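Long-range contacts in putative glycosyl hydrolase (Bacteroides thetaiotaomicron VPI-5482, PDB 3K11), which is of unconfirmed function but probably acts as a hydrolase of the glycosyl hydrolase family 88, built on a helix-rich fold of the six-hairpin clan: residues 264-269 with 329-334; 323-328 with 372-377. All blocks are in the same frame, centred on the assembly; numbering follows the deposited sequence.

Interaction 1: residues 264-269 with 329-334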
loop_
_atom_site.group_PDB
_atom_site.type_symbol
_atom_site.label_atom_id
_atom_site.label_comp_id
_atom_site.label_asym_id
_atom_site.label_seq_id
_atom_site.Cartn_x
_atom_site.Cartn_y
_atom_site.Cartn_z
ATOM N N TRP A 264 11.198 0.516 10.115
ATOM C CA TRP A 264 11.012 1.648 11.007
ATOM C C TRP A 264 11.739 2.871 10.466
ATOM O O TRP A 264 12.921 2.806 10.098
ATOM C CB TRP A 264 11.476 1.279 12.424
ATOM C CG TRP A 264 11.321 2.359 13.423
ATOM C CD1 TRP A 264 10.238 3.154 13.592
ATOM C CD2 TRP A 264 12.294 2.786 14.381
ATOM N NE1 TRP A 264 10.456 4.031 14.604
ATOM C CE2 TRP A 264 11.720 3.845 15.105
ATOM C CE3 TRP A 264 13.552 2.333 14.731
ATOM C CZ2 TRP A 264 12.375 4.482 16.153
ATOM C CZ3 TRP A 264 14.230 3.001 15.747
ATOM C CH2 TRP A 264 13.626 4.060 16.441
ATOM N N ALA A 265 11.025 3.980 10.363
ATOM C CA ALA A 265 11.566 5.203 9.712
ATOM C C ALA A 265 12.796 5.779 10.337
ATOM O O ALA A 265 13.773 6.052 9.610
ATOM C CB ALA A 265 10.441 6.299 9.558
ATOM N N ARG A 266 12.848 5.932 11.663
ATOM C CA ARG A 266 14.053 6.545 12.209
ATOM C C ARG A 266 15.289 5.695 11.937
ATOM O O ARG A 266 16.283 6.227 11.494
ATOM C CB ARG A 266 13.939 6.862 13.685
ATOM C CG ARG A 266 15.264 7.445 14.207
ATOM C CD ARG A 266 15.154 8.287 15.448
ATOM N NE ARG A 266 14.729 7.533 16.611
ATOM C CZ ARG A 266 13.683 7.836 17.371
ATOM N NH1 ARG A 266 12.911 8.883 17.124
ATOM N NH2 ARG A 266 13.443 7.081 18.447
ATOM N N ALA A 267 15.222 4.390 12.141
ATOM C CA ALA A 267 16.397 3.536 11.927
ATOM C C ALA A 267 16.737 3.502 10.443
ATOM O O ALA A 267 17.901 3.412 10.081
ATOM C CB ALA A 267 16.177 2.110 12.498
ATOM N N ASN A 268 15.735 3.591 9.557
ATOM C CA ASN A 268 16.037 3.733 8.143
ATOM C C ASN A 268 16.745 5.042 7.892
ATOM O O ASN A 268 17.701 5.097 7.115
ATOM C CB ASN A 268 14.772 3.594 7.286
ATOM C CG ASN A 268 14.586 2.163 6.818
ATOM O OD1 ASN A 268 15.047 1.810 5.709
ATOM N ND2 ASN A 268 14.012 1.296 7.693
ATOM N N GLY A 269 16.386 6.083 8.651
ATOM C CA GLY A 269 17.145 7.331 8.618
ATOM C C GLY A 269 18.580 7.117 9.071
ATOM O O GLY A 269 19.516 7.579 8.427
ATOM N N THR A 329 11.822 12.063 9.231
ATOM C CA THR A 329 11.608 13.004 8.150
ATOM C C THR A 329 12.752 13.981 8.054
ATOM O O THR A 329 13.300 14.214 6.952
ATOM C CB THR A 329 10.259 13.743 8.313
ATOM O OG1 THR A 329 9.189 12.781 8.279
ATOM C CG2 THR A 329 10.062 14.780 7.206
ATOM N N ALA A 330 13.173 14.507 9.204
ATOM C CA ALA A 330 14.299 15.447 9.226
ATOM C C ALA A 330 15.605 14.797 8.733
ATOM O O ALA A 330 16.386 15.414 7.989
ATOM C CB ALA A 330 14.505 16.033 10.664
ATOM N N ILE A 331 15.885 13.603 9.229
ATOM C CA ILE A 331 17.050 12.846 8.787
ATOM C C ILE A 331 17.037 12.687 7.243
ATOM O O ILE A 331 18.069 12.956 6.592
ATOM C CB ILE A 331 17.175 11.454 9.433
ATOM C CG1 ILE A 331 17.377 11.536 10.965
ATOM C CG2 ILE A 331 18.344 10.674 8.777
ATOM C CD1 ILE A 331 17.040 10.185 11.719
ATOM N N TYR A 332 15.915 12.280 6.666
ATOM C CA TYR A 332 15.843 12.127 5.222
ATOM C C TYR A 332 16.094 13.424 4.500
ATOM O O TYR A 332 16.778 13.453 3.462
ATOM C CB TYR A 332 14.525 11.563 4.755
ATOM C CG TYR A 332 14.198 10.206 5.371
ATOM C CD1 TYR A 332 15.173 9.227 5.535
ATOM C CD2 TYR A 332 12.910 9.884 5.720
ATOM C CE1 TYR A 332 14.853 7.985 6.083
ATOM C CE2 TYR A 332 12.583 8.631 6.272
ATOM C CZ TYR A 332 13.564 7.706 6.462
ATOM O OH TYR A 332 13.270 6.477 7.037
ATOM N N VAL A 333 15.516 14.496 5.002
ATOM C CA VAL A 333 15.753 15.830 4.379
ATOM C C VAL A 333 17.259 16.145 4.375
ATOM O O VAL A 333 17.789 16.608 3.368
ATOM C CB VAL A 333 14.954 16.947 5.098
ATOM C CG1 VAL A 333 15.371 18.366 4.631
ATOM C CG2 VAL A 333 13.414 16.733 4.867
ATOM N N TYR A 334 17.922 15.939 5.504
ATOM C CA TYR A 334 19.359 16.170 5.557
ATOM C C TYR A 334 20.046 15.311 4.503
ATOM O O TYR A 334 20.897 15.792 3.759
ATOM C CB TYR A 334 19.998 15.867 6.922
ATOM C CG TYR A 334 21.502 15.749 6.758
ATOM C CD1 TYR A 334 22.292 16.882 6.586
ATOM C CD2 TYR A 334 22.136 14.509 6.698
ATOM C CE1 TYR A 334 23.648 16.765 6.375
ATOM C CE2 TYR A 334 23.517 14.391 6.452
ATOM C CZ TYR A 334 24.253 15.532 6.305
ATOM O OH TYR A 334 25.613 15.469 6.099
#
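Ile331 and Tyr332, neighbours on helix 326-342, meet the first turn of helix 265-281 around Gly269. The local axes run 8.8 Å apart at 26° in the same sense, as expected for two helices of the (alpha/alpha)6 barrel of family 88 enzymes with helix 289-304 between them in the chain.

Most of the contact is apolar packing. The CG2 methyl of Ile331 lies 3.6 Å from Gly269 CA, while its other branch carries CD1 to within 4.1 Å of Arg266 CG, so its two branches touch Arg266 and Gly269, about one turn apart on the same helix. Glycine suits position 269 because a CB here would point toward helix 326-342 and clash with Ile331 CD1. The bare backbone also admits the Tyr332 ring, whose CE1 sits 3.5 Å from Gly269 CA. With CG anti to its carbonyl carbon (chi1 -58°), this ring swings across to the neighbouring helix, and Trp313 meets it edge-to-face.

The polar part is small. Tyr332 OH makes a weak hydrogen bond of 2.7 Å to Ala265 O, a carbonyl already engaged by Gly269 N. Asn268 turns its amide away from the tyrosine: ND2 donates to Trp264 O in a nearly straight bond (164°), above the carbonyl plane, and OD1 is taken by His299 NE2. Arg266 likewise sends its charged end elsewhere, to Cys375 O. A phenylalanine in place of Tyr332 would probably keep the ring packing but leave Ala265 O without its weak bond from the second helix.

Buried packing against a glycine therefore joins the two helices, the phenol adding a polar tie, while the amide and guanidinium groups find their main partners outside the pair.

Interaction 2: residues 323-328 with 372-377. With EDO (1,2-ethanediol), chain T.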
loop_
_atom_site.group_PDB
_atom_site.type_symbol
_atom_site.label_atom_id
_atom_site.label_comp_id
_atom_site.label_asym_id
_atom_site.label_seq_id
_atom_site.Cartn_x
_atom_site.Cartn_y
_atom_site.Cartn_z
ATOM N N TYR A 323 1.643 6.394 11.803
ATOM C CA TYR A 323 1.742 7.851 11.957
ATOM C C TYR A 323 2.912 8.485 11.256
ATOM O O TYR A 323 3.944 7.849 11.068
ATOM C CB TYR A 323 1.709 8.245 13.432
ATOM C CG TYR A 323 2.852 7.912 14.325
ATOM C CD1 TYR A 323 3.971 8.728 14.373
ATOM C CD2 TYR A 323 2.777 6.872 15.241
ATOM C CE1 TYR A 323 4.977 8.491 15.254
ATOM C CE2 TYR A 323 3.823 6.610 16.118
ATOM C CZ TYR A 323 4.911 7.433 16.136
ATOM O OH TYR A 323 5.925 7.239 17.056
ATOM N N LEU A 324 2.759 9.776 10.922
ATOM C CA LEU A 324 3.815 10.557 10.306
ATOM C C LEU A 324 4.785 10.991 11.400
ATOM O O LEU A 324 4.386 11.638 12.367
ATOM C CB LEU A 324 3.229 11.773 9.606
ATOM C CG LEU A 324 2.256 11.452 8.447
ATOM C CD1 LEU A 324 1.621 12.733 7.821
ATOM C CD2 LEU A 324 2.969 10.577 7.374
ATOM N N GLU A 325 6.058 10.722 11.206
ATOM C CA GLU A 325 7.081 10.941 12.260
ATOM C C GLU A 325 8.153 11.932 11.857
ATOM O O GLU A 325 8.726 11.874 10.763
ATOM C CB GLU A 325 7.655 9.574 12.625
ATOM C CG GLU A 325 8.337 9.502 13.996
ATOM C CD GLU A 325 9.776 10.002 13.959
ATOM O OE1 GLU A 325 10.463 9.636 12.962
ATOM O OE2 GLU A 325 10.233 10.685 14.923
ATOM N N THR A 326 8.427 12.838 12.770
ATOM C CA THR A 326 9.232 14.009 12.467
ATOM C C THR A 326 10.721 13.740 12.389
ATOM O O THR A 326 11.393 14.269 11.492
ATOM C CB THR A 326 8.963 15.083 13.530
ATOM O OG1 THR A 326 7.563 15.424 13.523
ATOM C CG2 THR A 326 9.840 16.365 13.277
ATOM N N SER A 327 11.275 12.987 13.355
ATOM C CA SER A 327 12.734 12.846 13.380
ATOM C C SER A 327 13.261 12.141 12.120
ATOM O O SER A 327 14.223 12.585 11.510
ATOM C CB SER A 327 13.249 12.157 14.638
ATOM O OG SER A 327 12.792 10.824 14.784
ATOM N N ALA A 328 12.608 11.078 11.699
ATOM C CA ALA A 328 13.009 10.391 10.487
ATOM C C ALA A 328 12.907 11.303 9.292
ATOM O O ALA A 328 13.784 11.325 8.428
ATOM C CB ALA A 328 12.130 9.165 10.250
ATOM N N GLU A 372 8.029 18.893 17.595
ATOM C CA GLU A 372 6.867 18.021 17.841
ATOM C C GLU A 372 6.805 16.830 16.894
ATOM O O GLU A 372 7.334 16.866 15.784
ATOM C CB GLU A 372 5.566 18.823 17.715
ATOM C CG GLU A 372 5.505 20.029 18.684
ATOM C CD GLU A 372 4.159 20.770 18.716
ATOM O OE1 GLU A 372 3.214 20.464 17.928
ATOM O OE2 GLU A 372 4.031 21.659 19.603
ATOM N N GLY A 373 6.082 15.794 17.323
ATOM C CA GLY A 373 5.859 14.610 16.494
ATOM C C GLY A 373 7.022 13.623 16.391
ATOM O O GLY A 373 7.023 12.792 15.460
ATOM N N THR A 374 7.954 13.664 17.345
ATOM C CA THR A 374 9.093 12.758 17.355
ATOM C C THR A 374 8.801 11.515 18.193
ATOM O O THR A 374 8.429 11.622 19.354
ATOM C CB THR A 374 10.329 13.405 17.937
ATOM O OG1 THR A 374 10.702 14.524 17.116
ATOM C CG2 THR A 374 11.504 12.414 18.016
ATOM N N CYS A 375 9.035 10.348 17.595
ATOM C CA CYS A 375 8.923 9.036 18.242
ATOM C C CYS A 375 9.955 8.926 19.382
ATOM O O CYS A 375 11.126 9.260 19.216
ATOM C CB CYS A 375 9.194 7.925 17.196
ATOM S SG CYS A 375 9.179 6.263 17.863
ATOM N N VAL A 376 9.509 8.480 20.543
ATOM C CA VAL A 376 10.401 8.323 21.695
ATOM C C VAL A 376 11.389 7.153 21.507
ATOM O O VAL A 376 11.336 6.435 20.517
ATOM C CB VAL A 376 9.583 8.130 23.004
ATOM C CG1 VAL A 376 8.735 9.404 23.289
ATOM C CG2 VAL A 376 8.766 6.819 22.939
ATOM N N GLY A 377 12.299 6.965 22.460
ATOM C CA GLY A 377 13.271 5.869 22.358
ATOM C C GLY A 377 12.499 4.587 22.113
ATOM O O GLY A 377 11.482 4.354 22.769
HETATM C C1 EDO T . 4.273 23.062 15.729
HETATM O O1 EDO T . 3.474 21.870 15.479
HETATM C C2 EDO T . 3.402 24.290 16.003
HETATM O O2 EDO T . 2.759 24.209 17.304
#
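Glu325 CG stands anti to its backbone N (chi1 -159°), and a bend at chi2 (-83°) folds the carboxylate back over the start of helix 326-342 and toward Cys375. Thr326 instead sets OG1 anti to its carbonyl carbon (chi1 -59°), which aims the hydroxyl at Glu372 O.

Glu325 is the N-cap of the helix. Its OE1 accepts from Ala328 N on the syn side, whereas OE2 gathers three donors: Ser327 N from above the carboxylate plane, Ser327 OG on the syn lone pair at 2.6 Å, and, across the contact, Cys375 N on the anti side at 2.9 Å. A carboxylate suits this place because it can cap the helix and grip the loop 372-377 together.

Thr326 adds two bonds to that loop. Its OG1 donates to Glu372 O at 2.7 Å, in the carbonyl plane on a lone pair, and its N donates to Gly373 O at 3.0 Å from above the carbonyl plane. Gly373 has a positive phi, and a CB there would run into Thr326 OG1. The CG2 methyl of Thr374 packs 3.8 Å from Ser327 CB, and Tyr323 meets Cys375 CB at its ring edge, OH to CB 3.3 Å. Glu372 OE1 accepts from a 1,2-ethanediol probably left by crystallisation.

The N-H groups of Ser327 and Ala328 and, from the loop, that of Cys375 are thus satisfied by one glutamate, while Thr326 N is taken by Gly373 O. Arg266 NH1 also bonds to Ser327 OG, steadying the serine that donates to OE2, and polar bonds hold helix start and loop as a unit.

Overall arrangement
Both interactions use helix 326-342, interaction 2 at its N-terminal cap and interaction 1 between one and two turns further along, and their centres lie 10 Å apart. Interaction 1 is wholly buried and packs helix against helix; interaction 2 is partly buried, and ties a helix start to an irregular loop, with Tyr323 and Glu372 partly exposed. The chemistry follows: mainly apolar contact with one weak cross-bond in the first, three cross-bonds centred on a carboxylate and a threonine in the second. Arg266 joins them, its guanidinium reaching Cys375 O and Val376 O, and Ala265 CB packs on Ala328 CB.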